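Local coordinates for tegumental protein 20.8 kDa (PDB 5X2E) that binds a calcium ion in one loop of the EF-hand pair that forms its calmodulin-like domain, the part of this liver-fluke tegumental protein present here, at residues 39-47 and 52-61. Residues are numbered along the deposited sequence; the frame is centred on the assembly and turned at random.
Sequences KWKQLFDPD and ITLETFCSKL
F57 extends its CG anti to the backbone N (chi1 -180°) and F44 sets its own anti to the carbonyl carbon, and these two torsions bring the rings together edge to face, the rim of F57 pointing at the face of F44 with planes at 52°. CD2 of F57 stands over the centre of that face, while CB of L43 backs the opposite one. Farther along, F57 CE2 reaches W40 CZ3 at 3.6 Å; the rings lie roughly parallel yet so offset that they scarcely overlap. L61 CG closes on F44 CE1. The arrangement illustrates the second EF-hand of a pair: helices 35-44 and 54-61, their short segments crossing at 79°, flank a loop whose strand 51-53 pairs with strand 17-19 of the first hand, where the calcium ion sits. I52, on that strand, tucks CG2 against F44 CB (3.6 Å) and points CD1 at the edge of the W40 ring. At the helix end, a water donates to F44 O (2.8 Å) and accepts from T53 N (3.2 Å), and T56 CG2 also abuts F44 O. K60 CG passes L43 O at 3.3 Å and CE lies alongside P46 CG, whereas D45 is held by hydrogen bonds, OD2 to Y20 OH and G50 N and OD1 to T49 OG1.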
# COMPACT_ATOMS: atom_id res chain seq x y z
N LYS A 39 -8.53 7.47 6.08
CA LYS A 39 -7.53 7.15 7.09
C LYS A 39 -6.16 6.92 6.45
O LYS A 39 -5.14 7.40 6.95
CB LYS A 39 -7.95 5.93 7.91
CG LYS A 39 -9.24 6.09 8.71
CD LYS A 39 -9.51 4.79 9.46
CE LYS A 39 -10.98 4.36 9.37
NZ LYS A 39 -11.90 5.30 10.07
N TRP A 40 -6.11 6.18 5.34
CA TRP A 40 -4.85 5.95 4.62
C TRP A 40 -4.28 7.26 4.09
O TRP A 40 -3.05 7.48 4.11
CB TRP A 40 -5.05 4.93 3.48
CG TRP A 40 -4.94 3.51 3.95
CD1 TRP A 40 -5.76 2.87 4.86
CD2 TRP A 40 -3.92 2.56 3.58
NE1 TRP A 40 -5.31 1.59 5.07
CE2 TRP A 40 -4.19 1.37 4.30
CE3 TRP A 40 -2.81 2.60 2.73
CZ2 TRP A 40 -3.38 0.24 4.18
CZ3 TRP A 40 -2.03 1.45 2.60
CH2 TRP A 40 -2.32 0.30 3.33
N LYS A 41 -5.14 8.11 3.57
CA LYS A 41 -4.68 9.39 3.03
C LYS A 41 -4.07 10.21 4.18
O LYS A 41 -3.02 10.83 4.02
CB LYS A 41 -5.81 10.16 2.36
CG LYS A 41 -6.33 9.59 1.05
CD LYS A 41 -7.50 10.42 0.51
CE LYS A 41 -7.97 9.91 -0.88
NZ LYS A 41 -9.05 10.74 -1.45
N GLN A 42 -4.73 10.20 5.33
CA GLN A 42 -4.26 11.01 6.44
C GLN A 42 -2.98 10.49 7.05
O GLN A 42 -2.09 11.26 7.40
CB GLN A 42 -5.36 11.07 7.48
CG GLN A 42 -6.51 11.92 7.02
CD GLN A 42 -7.56 12.13 8.09
OE1 GLN A 42 -7.41 11.67 9.22
NE2 GLN A 42 -8.65 12.82 7.74
N LEU A 43 -2.87 9.17 7.19
CA LEU A 43 -1.67 8.58 7.76
C LEU A 43 -0.47 8.57 6.79
O LEU A 43 0.66 8.83 7.20
CB LEU A 43 -1.95 7.14 8.25
CG LEU A 43 -2.93 6.96 9.42
CD1 LEU A 43 -3.32 5.49 9.63
CD2 LEU A 43 -2.38 7.51 10.72
N PHE A 44 -0.73 8.33 5.50
CA PHE A 44 0.33 8.00 4.52
C PHE A 44 0.49 9.01 3.40
O PHE A 44 1.42 8.90 2.59
CB PHE A 44 0.08 6.63 3.93
CG PHE A 44 -0.04 5.56 4.97
CD1 PHE A 44 0.94 5.40 5.94
CD2 PHE A 44 -1.13 4.69 4.94
CE1 PHE A 44 0.82 4.40 6.91
CE2 PHE A 44 -1.25 3.70 5.89
CZ PHE A 44 -0.28 3.55 6.87
N ASP A 45 -0.42 9.98 3.34
CA ASP A 45 -0.26 11.12 2.41
C ASP A 45 -0.58 12.40 3.17
O ASP A 45 -1.45 13.15 2.76
CB ASP A 45 -1.17 10.98 1.17
CG ASP A 45 -0.86 12.02 0.10
OD1 ASP A 45 0.28 12.57 0.09
OD2 ASP A 45 -1.75 12.28 -0.75
N PRO A 46 0.13 12.65 4.30
CA PRO A 46 -0.28 13.77 5.15
C PRO A 46 -0.14 15.12 4.46
O PRO A 46 -0.91 16.02 4.81
CB PRO A 46 0.69 13.66 6.34
CG PRO A 46 1.88 12.93 5.78
CD PRO A 46 1.30 11.93 4.85
N ASP A 47 0.81 15.25 3.55
CA ASP A 47 1.00 16.50 2.80
C ASP A 47 0.09 16.61 1.57
O ASP A 47 0.20 17.57 0.80
CB ASP A 47 2.46 16.63 2.37
CG ASP A 47 3.39 16.82 3.55
OD1 ASP A 47 4.45 16.16 3.59
OD2 ASP A 47 3.06 17.62 4.43
N ILE A 52 0.20 7.72 -2.47
CA ILE A 52 0.88 7.21 -1.30
C ILE A 52 2.13 6.48 -1.74
O ILE A 52 2.06 5.40 -2.33
CB ILE A 52 -0.05 6.29 -0.49
CG1 ILE A 52 -1.19 7.10 0.19
CG2 ILE A 52 0.76 5.50 0.54
CD1 ILE A 52 -2.37 6.27 0.64
N THR A 53 3.30 7.02 -1.45
CA THR A 53 4.54 6.36 -1.87
C THR A 53 4.97 5.30 -0.87
O THR A 53 4.67 5.36 0.33
CB THR A 53 5.70 7.36 -2.04
OG1 THR A 53 6.02 7.92 -0.76
CG2 THR A 53 5.32 8.48 -2.99
N LEU A 54 5.71 4.32 -1.38
CA LEU A 54 6.32 3.32 -0.52
C LEU A 54 7.16 4.01 0.57
O LEU A 54 7.13 3.59 1.74
CB LEU A 54 7.18 2.38 -1.36
CG LEU A 54 7.91 1.34 -0.55
CD1 LEU A 54 6.94 0.50 0.25
CD2 LEU A 54 8.73 0.45 -1.51
N GLU A 55 7.89 5.08 0.19
CA GLU A 55 8.76 5.80 1.14
C GLU A 55 7.98 6.35 2.35
O GLU A 55 8.39 6.21 3.49
CB GLU A 55 9.51 6.96 0.44
CG GLU A 55 10.61 6.51 -0.54
CD GLU A 55 11.83 5.90 0.14
OE1 GLU A 55 12.14 6.19 1.31
OE2 GLU A 55 12.50 5.12 -0.50
N THR A 56 6.85 7.00 2.09
CA THR A 56 6.09 7.63 3.17
C THR A 56 5.38 6.57 4.01
O THR A 56 5.30 6.67 5.23
CB THR A 56 5.10 8.65 2.60
OG1 THR A 56 5.85 9.66 1.89
CG2 THR A 56 4.33 9.30 3.71
N PHE A 57 4.86 5.56 3.33
CA PHE A 57 4.24 4.42 4.00
C PHE A 57 5.24 3.82 5.00
O PHE A 57 4.93 3.64 6.18
CB PHE A 57 3.79 3.40 2.94
CG PHE A 57 3.13 2.18 3.47
CD1 PHE A 57 3.84 0.99 3.61
CD2 PHE A 57 1.76 2.17 3.75
CE1 PHE A 57 3.21 -0.17 4.04
CE2 PHE A 57 1.14 1.02 4.16
CZ PHE A 57 1.87 -0.16 4.30
N CYS A 58 6.46 3.59 4.53
CA CYS A 58 7.47 2.96 5.37
C CYS A 58 7.92 3.87 6.51
O CYS A 58 8.12 3.42 7.65
CB CYS A 58 8.69 2.55 4.54
SG CYS A 58 8.40 1.10 3.50
N SER A 59 8.11 5.15 6.22
CA SER A 59 8.52 6.08 7.28
C SER A 59 7.49 6.13 8.42
O SER A 59 7.86 6.19 9.59
CB SER A 59 8.75 7.46 6.68
OG SER A 59 9.89 7.43 5.84
N LYS A 60 6.21 6.11 8.07
CA LYS A 60 5.16 6.20 9.08
C LYS A 60 5.07 4.94 9.91
O LYS A 60 4.75 5.00 11.09
CB LYS A 60 3.80 6.50 8.44
CG LYS A 60 3.71 7.88 7.80
CD LYS A 60 3.75 9.01 8.82
CE LYS A 60 3.72 10.36 8.10
NZ LYS A 60 3.69 11.52 9.03
N LEU A 61 5.36 3.79 9.30
CA LEU A 61 5.18 2.52 9.98
C LEU A 61 6.47 1.95 10.58
O LEU A 61 6.43 0.93 11.25
CB LEU A 61 4.57 1.49 9.01
CG LEU A 61 3.16 1.86 8.56
CD1 LEU A 61 2.68 0.95 7.43
CD2 LEU A 61 2.23 1.77 9.74
O HOH W 1 2.67 9.66 0.16